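Local coordinates for protein uricase (Bacillus fastidiosus, PDB 4R8X) that catalyses the oxidation of urate, the first step in degrading urate to (S)-allantoin in purine metabolism, at residues D[130-133]-D[134-137]; D[210-213]-D[214-217]; D[183-186]-D[187-190]. All blocks are in the same frame, centred on the assembly; numbering follows the deposited sequence.

In the fold
The three local contacts lie in one subunit, and none touches another. Interaction 1 (130-137) is a corner between two short strands, pressed against the second subunit. Interaction 2 (210-217) is a 3-10 segment on the subunit's surface, about 21 Å from interaction 1 at the nearest atoms, and contacts no other chain. Interaction 3 (183-190) is a beta turn held against the third subunit, its nearest atoms about 37 Å from both others. It lies nearest the predicted urate site, without touching it: the side chain of Ile183 is about 11 Å from that of Gln245, and that of Ile184 about 12 Å from that of Phe179. Interactions 1 and 2 lie away from it.

Interaction 1: residues D[130-133]-D[134-137]; sequences VTSD and LVFR
Ser132 OG takes two backbone N-H groups at once, from Leu134 N at 3.0 Å and from Val135 N at 2.8 Å, and this fork is the tight part of the corner. Both bonds are fairly straight, 157° and 165° at the hydrogen. The hydroxyl reaches them because OG stands anti to the backbone N (chi1 -179°), which turns it beside the carbonyl carbon, toward the next N-H groups. The same OG is also hydrogen-bonded to His237 ND1 of the second subunit, so three partners grip one buried oxygen and its rotation is probably fixed. A serine oxygen bonded to the N-H two residues on is an ST turn, and here it sits where the chain turns from strand 130-132 into strand 135-138. Both strands run antiparallel to the long strand 108-125, and Val135, Phe136 and Arg137 also pair with a strand of the second subunit, so that the sheet continues across the interface. At the flank of the bend the Phe136 ring lies obliquely to two peptide oxygens, with CE1 3.9 Å from Ser132 O and CZ 3.8 Å from Asp133 O; Asp120 of strand 108-125 also touches the Phe136 side chain. Between the two arms a water ties them together, donating to Ser132 O at 2.8 Å and to Val135 O at 2.7 Å. The outer side is looser. Asp133 is exposed, though the second subunit touches both residues there, His237 at Asp133 and Ser175 at Leu134. The Asp133 carboxylate runs alongside Leu134, pointing the same way. OD1 of Asp133 comes within 3.4 Å of Leu134 CG, a plain van der Waals contact. It also nears Leu134 N, at too poor an angle for a hydrogen bond.

Interaction 2: residues D[210-213]-D[214-217]; sequences NQDD and AKGD
From Gln211 to Lys215 the backbone coils as a short 3-10 segment, with Ala214 N, Lys215 N and Gly216 N each bonded to the carbonyl oxygen three residues earlier, the last of these from just past the segment. The lengths run from 3.0 to 3.2 Å for Ala214 N to Gln211 O, Lys215 N to Asp212 O and Gly216 N to Asp213 O. Along this coil Asp212 and Lys215 lie side by side, pointing the same way. The lysine chain is extended beyond CG and runs past the Asp212 backbone, its CB 3.3 Å from Asp212 O, before CE comes up beside Asp212 OD1 at 3.6 Å. The ammonium group stays a little further off, giving a long salt bridge of 3.9 Å between Lys215 NZ and Asp212 OD1. A water supplements this long pair, donating to Asp212 OD1 and accepting from Lys215 NZ. At the start of the coil, Asn210 ND2 bonds to Asp213 OD1 at 3.2 Å and 169°; ND2 meets the oxygen from above the carboxylate plane, while OD1 lies in the plane of the Asn210 amide. Ala214 is the buried member, packed against Tyr208, Gln162 and Glu89. Gly216 leaves the coil with phi at 81°, a value that favours glycine. The arrangement is a 3-10 turn with an i to i+3 acid-lysine pair along one side, set in the connection between strand 198-208 and helix 225-238.

Interaction 3: residues D[183-186]-D[187-190]; sequences IIDE and YTTL
Asp185 holds CG between its backbone N and carbonyl carbon (chi1 58°), which brings OD1 forward to Tyr187 N, while Thr188 keeps OG1 beside its own N (chi1 -63°), facing Asp185 N. The four residues 185-188 form a type I beta turn, closed by Thr188 N to Asp185 O at 3.0 Å. An Asx turn accompanies it: Tyr187 N gives its hydrogen to Asp185 OD1 at 2.9 Å, meeting the oxygen on the anti side, well out of the carboxylate plane. The other oxygen of Asp185 bonds to Tyr103 OH of the third subunit. Across the mouth of the turn Asp185 N donates to Thr188 OG1 at 3.1 Å. The Tyr187 ring has Asp185 OD1 at its edge, the carboxylate turned 81° from the ring, and Tyr187 packs on His79 of the third subunit. In the conformer described, Glu186 CG lies over one ring face as a CH-pi contact and OE2 pairs with Lys102 of the third subunit; both are less certain, as Glu186 has two conformers. An alanine at Tyr187 would keep the backbone bond but remove the ring, so the edge contact with Asp185 OD1 and the packing on His79 would probably be lost, leaving a gap at the subunit boundary. A water bridges the arms, 2.9 Å from Ile183 O and 2.6 Å from Thr188 OG1.

Interaction 1: residues D[130-133]-D[134-137]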
loop_
_atom_site.group_PDB
_atom_site.type_symbol
_atom_site.label_atom_id
_atom_site.label_comp_id
_atom_site.label_asym_id
_atom_site.label_seq_id
_atom_site.Cartn_x
_atom_site.Cartn_y
_atom_site.Cartn_z
ATOM N N VAL D 130 -0.966 17.151 -30.109
ATOM C CA VAL D 130 -2.216 16.442 -30.351
ATOM C C VAL D 130 -2.357 15.268 -29.394
ATOM O O VAL D 130 -1.417 14.886 -28.684
ATOM C CB VAL D 130 -2.300 15.900 -31.797
ATOM C CG1 VAL D 130 -2.188 17.035 -32.818
ATOM C CG2 VAL D 130 -1.223 14.854 -32.034
ATOM N N THR D 131 -3.546 14.689 -29.372
ATOM C CA THR D 131 -3.789 13.510 -28.565
ATOM C C THR D 131 -3.160 12.304 -29.243
ATOM O O THR D 131 -3.396 12.062 -30.425
ATOM C CB THR D 131 -5.290 13.250 -28.415
ATOM O OG1 THR D 131 -5.915 14.404 -27.843
ATOM C CG2 THR D 131 -5.521 12.062 -27.508
ATOM N N SER D 132 -2.356 11.546 -28.506
ATOM C CA SER D 132 -1.749 10.349 -29.080
ATOM C C SER D 132 -2.777 9.249 -29.289
ATOM O O SER D 132 -3.644 9.044 -28.452
ATOM C CB SER D 132 -0.643 9.811 -28.178
ATOM O OG SER D 132 -0.053 8.658 -28.759
ATOM N N ASP D 133 -2.661 8.528 -30.398
ATOM C CA ASP D 133 -3.480 7.343 -30.619
ATOM C C ASP D 133 -2.655 6.090 -30.352
ATOM O O ASP D 133 -3.119 4.974 -30.564
ATOM C CB ASP D 133 -4.053 7.328 -32.041
ATOM C CG ASP D 133 -2.978 7.360 -33.113
ATOM O OD1 ASP D 133 -1.815 7.697 -32.801
ATOM O OD2 ASP D 133 -3.308 7.061 -34.282
ATOM N N LEU D 134 -1.431 6.289 -29.865
ATOM C CA LEU D 134 -0.504 5.185 -29.644
ATOM C C LEU D 134 -0.098 5.032 -28.186
ATOM O O LEU D 134 0.060 3.923 -27.688
ATOM C CB LEU D 134 0.763 5.398 -30.471
ATOM C CG LEU D 134 0.580 5.467 -31.982
ATOM C CD1 LEU D 134 1.913 5.757 -32.646
ATOM C CD2 LEU D 134 0.007 4.161 -32.478
ATOM N N VAL D 135 0.094 6.156 -27.515
ATOM C CA VAL D 135 0.622 6.133 -26.159
ATOM C C VAL D 135 -0.431 6.618 -25.181
ATOM O O VAL D 135 -1.106 7.620 -25.438
ATOM C CB VAL D 135 1.902 6.992 -26.050
ATOM C CG1 VAL D 135 2.407 7.062 -24.609
ATOM C CG2 VAL D 135 2.968 6.413 -26.959
ATOM N N PHE D 136 -0.575 5.885 -24.078
ATOM C CA PHE D 136 -1.560 6.205 -23.047
ATOM C C PHE D 136 -0.938 6.117 -21.664
ATOM O O PHE D 136 -0.044 5.310 -21.429
ATOM C CB PHE D 136 -2.775 5.267 -23.153
ATOM C CG PHE D 136 -3.420 5.284 -24.506
ATOM C CD1 PHE D 136 -4.411 6.210 -24.809
ATOM C CD2 PHE D 136 -3.019 4.389 -25.491
ATOM C CE1 PHE D 136 -5.001 6.239 -26.066
ATOM C CE2 PHE D 136 -3.607 4.413 -26.757
ATOM C CZ PHE D 136 -4.605 5.335 -27.039
ATOM N N ARG D 137 -1.403 6.967 -20.757
ATOM C CA ARG D 137 -0.957 6.915 -19.376
ATOM C C ARG D 137 -1.812 5.965 -18.556
ATOM O O ARG D 137 -3.040 6.064 -18.578
ATOM C CB ARG D 137 -1.049 8.299 -18.747
ATOM C CG ARG D 137 -0.897 8.252 -17.244
ATOM C CD ARG D 137 -0.829 9.642 -16.593
ATOM N NE ARG D 137 -2.069 10.404 -16.702
ATOM C CZ ARG D 137 -2.211 11.629 -16.208
ATOM N NH1 ARG D 137 -1.189 12.218 -15.602
ATOM N NH2 ARG D 137 -3.358 12.271 -16.326
HETATM O O HOH W 1 -3.209 9.233 -25.695
#

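Interaction 2: residues D[210-213]-D[214-217]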
loop_
_atom_site.group_PDB
_atom_site.type_symbol
_atom_site.label_atom_id
_atom_site.label_comp_id
_atom_site.label_asym_id
_atom_site.label_seq_id
_atom_site.Cartn_x
_atom_site.Cartn_y
_atom_site.Cartn_z
ATOM N N ASN D 210 -34.206 -0.174 -16.607
ATOM C CA ASN D 210 -34.172 -1.217 -17.622
ATOM C C ASN D 210 -32.739 -1.686 -17.767
ATOM O O ASN D 210 -31.926 -1.024 -18.410
ATOM C CB ASN D 210 -34.708 -0.689 -18.958
ATOM C CG ASN D 210 -34.879 -1.783 -19.992
ATOM O OD1 ASN D 210 -35.686 -2.698 -19.816
ATOM N ND2 ASN D 210 -34.128 -1.690 -21.084
ATOM N N GLN D 211 -32.436 -2.819 -17.143
ATOM C CA GLN D 211 -31.063 -3.284 -16.991
ATOM C C GLN D 211 -30.342 -3.502 -18.311
ATOM O O GLN D 211 -29.131 -3.339 -18.381
ATOM C CB GLN D 211 -31.020 -4.546 -16.125
ATOM C CG GLN D 211 -31.356 -4.282 -14.660
ATOM C CD GLN D 211 -31.438 -5.544 -13.824
ATOM O OE1 GLN D 211 -31.778 -6.619 -14.323
ATOM N NE2 GLN D 211 -31.130 -5.418 -12.538
ATOM N N ASP D 212 -31.063 -3.854 -19.365
ATOM C CA ASP D 212 -30.441 -4.010 -20.673
ATOM C C ASP D 212 -29.802 -2.721 -21.194
ATOM O O ASP D 212 -28.927 -2.774 -22.060
ATOM C CB ASP D 212 -31.440 -4.557 -21.697
ATOM C CG ASP D 212 -31.784 -6.012 -21.456
ATOM O OD1 ASP D 212 -31.114 -6.667 -20.627
ATOM O OD2 ASP D 212 -32.723 -6.506 -22.115
ATOM N N ASP D 213 -30.223 -1.568 -20.677
ATOM C CA ASP D 213 -29.581 -0.307 -21.064
ATOM C C ASP D 213 -28.065 -0.312 -20.806
ATOM O O ASP D 213 -27.303 0.328 -21.531
ATOM C CB ASP D 213 -30.208 0.884 -20.331
ATOM C CG ASP D 213 -31.600 1.237 -20.836
ATOM O OD1 ASP D 213 -32.067 0.662 -21.840
ATOM O OD2 ASP D 213 -32.221 2.123 -20.222
ATOM N N ALA D 214 -27.647 -1.033 -19.769
ATOM C CA ALA D 214 -26.246 -1.114 -19.384
ATOM C C ALA D 214 -25.380 -1.842 -20.408
ATOM O O ALA D 214 -24.160 -1.722 -20.372
ATOM C CB ALA D 214 -26.119 -1.779 -18.024
ATOM N N LYS D 215 -26.003 -2.587 -21.315
ATOM C CA LYS D 215 -25.287 -3.317 -22.353
ATOM C C LYS D 215 -24.763 -2.411 -23.464
ATOM O O LYS D 215 -23.877 -2.807 -24.223
ATOM C CB LYS D 215 -26.191 -4.369 -22.977
ATOM C CG LYS D 215 -26.550 -5.512 -22.066
ATOM C CD LYS D 215 -27.383 -6.512 -22.835
ATOM C CE LYS D 215 -27.931 -7.586 -21.930
ATOM N NZ LYS D 215 -28.571 -8.640 -22.761
ATOM N N GLY D 216 -25.337 -1.219 -23.589
ATOM C CA GLY D 216 -24.823 -0.234 -24.520
ATOM C C GLY D 216 -25.248 -0.428 -25.958
ATOM O O GLY D 216 -24.717 0.229 -26.846
ATOM N N ASP D 217 -26.209 -1.317 -26.195
ATOM C CA ASP D 217 -26.683 -1.562 -27.555
ATOM C C ASP D 217 -27.361 -0.327 -28.138
ATOM O O ASP D 217 -27.354 -0.121 -29.349
ATOM C CB ASP D 217 -27.605 -2.780 -27.594
ATOM C CG ASP D 217 -26.857 -4.074 -27.349
ATOM O OD1 ASP D 217 -27.343 -4.918 -26.568
ATOM O OD2 ASP D 217 -25.769 -4.241 -27.937
HETATM O O HOH W 2 -30.724 -9.244 -20.572
HETATM O O HOH W 3 -28.759 -2.140 -24.633
#

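Interaction 3: residues D[183-186]-D[187-190]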
loop_
_atom_site.group_PDB
_atom_site.type_symbol
_atom_site.label_atom_id
_atom_site.label_comp_id
_atom_site.label_asym_id
_atom_site.label_seq_id
_atom_site.Cartn_x
_atom_site.Cartn_y
_atom_site.Cartn_z
ATOM N N ILE D 183 -24.991 19.284 16.836
ATOM C CA ILE D 183 -25.224 19.046 18.249
ATOM C C ILE D 183 -23.946 19.380 19.007
ATOM O O ILE D 183 -22.848 18.999 18.598
ATOM C CB ILE D 183 -25.625 17.585 18.497
ATOM C CG1 ILE D 183 -27.065 17.355 18.037
ATOM C CG2 ILE D 183 -25.459 17.207 19.962
ATOM C CD1 ILE D 183 -27.429 15.902 17.888
ATOM N N ILE D 184 -24.090 20.119 20.100
ATOM C CA ILE D 184 -22.952 20.501 20.917
ATOM C C ILE D 184 -23.193 19.985 22.321
ATOM O O ILE D 184 -24.190 20.329 22.949
ATOM C CB ILE D 184 -22.780 22.027 20.931
ATOM C CG1 ILE D 184 -22.584 22.544 19.500
ATOM C CG2 ILE D 184 -21.624 22.433 21.845
ATOM C CD1 ILE D 184 -22.350 24.037 19.403
ATOM N N ASP D 185 -22.304 19.126 22.799
ATOM C CA ASP D 185 -22.437 18.580 24.139
ATOM C C ASP D 185 -21.071 18.288 24.731
ATOM O O ASP D 185 -20.070 18.825 24.266
ATOM C CB ASP D 185 -23.369 17.361 24.188
ATOM C CG ASP D 185 -22.933 16.235 23.275
ATOM O OD1 ASP D 185 -21.729 16.121 22.976
ATOM O OD2 ASP D 185 -23.808 15.443 22.869
ATOM N N GLU D 186 -21.029 17.425 25.737
ATOM C CA GLU D 186 -19.781 17.159 26.438
ATOM C C GLU D 186 -18.753 16.473 25.543
ATOM O O GLU D 186 -17.567 16.460 25.858
ATOM C CB GLU D 186 -20.025 16.338 27.709
ATOM C CG GLU D 186 -20.588 14.949 27.471
ATOM C CD GLU D 186 -22.106 14.896 27.560
ATOM O OE1 GLU D 186 -22.770 15.918 27.285
ATOM O OE2 GLU D 186 -22.637 13.821 27.906
ATOM N N TYR D 187 -19.204 15.926 24.418
ATOM C CA TYR D 187 -18.291 15.238 23.505
ATOM C C TYR D 187 -17.727 16.138 22.416
ATOM O O TYR D 187 -16.904 15.707 21.617
ATOM C CB TYR D 187 -18.946 13.984 22.914
ATOM C CG TYR D 187 -19.274 12.990 23.991
ATOM C CD1 TYR D 187 -18.278 12.201 24.557
ATOM C CD2 TYR D 187 -20.569 12.864 24.475
ATOM C CE1 TYR D 187 -18.563 11.309 25.564
ATOM C CE2 TYR D 187 -20.869 11.964 25.479
ATOM C CZ TYR D 187 -19.862 11.196 26.026
ATOM O OH TYR D 187 -20.157 10.298 27.026
ATOM N N THR D 188 -18.157 17.393 22.409
ATOM C CA THR D 188 -17.642 18.385 21.468
ATOM C C THR D 188 -16.213 18.806 21.810
ATOM O O THR D 188 -15.901 19.096 22.969
ATOM C CB THR D 188 -18.550 19.621 21.452
ATOM O OG1 THR D 188 -19.845 19.233 20.983
ATOM C CG2 THR D 188 -17.983 20.716 20.553
ATOM N N THR D 189 -15.348 18.838 20.803
ATOM C CA THR D 189 -13.974 19.277 21.007
ATOM C C THR D 189 -13.974 20.747 21.389
ATOM O O THR D 189 -14.565 21.570 20.694
ATOM C CB THR D 189 -13.112 19.069 19.746
ATOM O OG1 THR D 189 -12.959 17.669 19.503
ATOM C CG2 THR D 189 -11.730 19.696 19.927
ATOM N N LEU D 190 -13.328 21.062 22.508
ATOM C CA LEU D 190 -13.268 22.432 23.005
ATOM C C LEU D 190 -12.157 23.227 22.327
ATOM O O LEU D 190 -11.127 23.527 22.933
ATOM C CB LEU D 190 -13.094 22.443 24.527
ATOM C CG LEU D 190 -14.281 21.885 25.315
ATOM C CD1 LEU D 190 -13.892 21.619 26.759
ATOM C CD2 LEU D 190 -15.461 22.844 25.247
HETATM O O HOH W 4 -19.990 19.117 18.357
HETATM O O HOH W 5 -17.710 19.857 25.018
#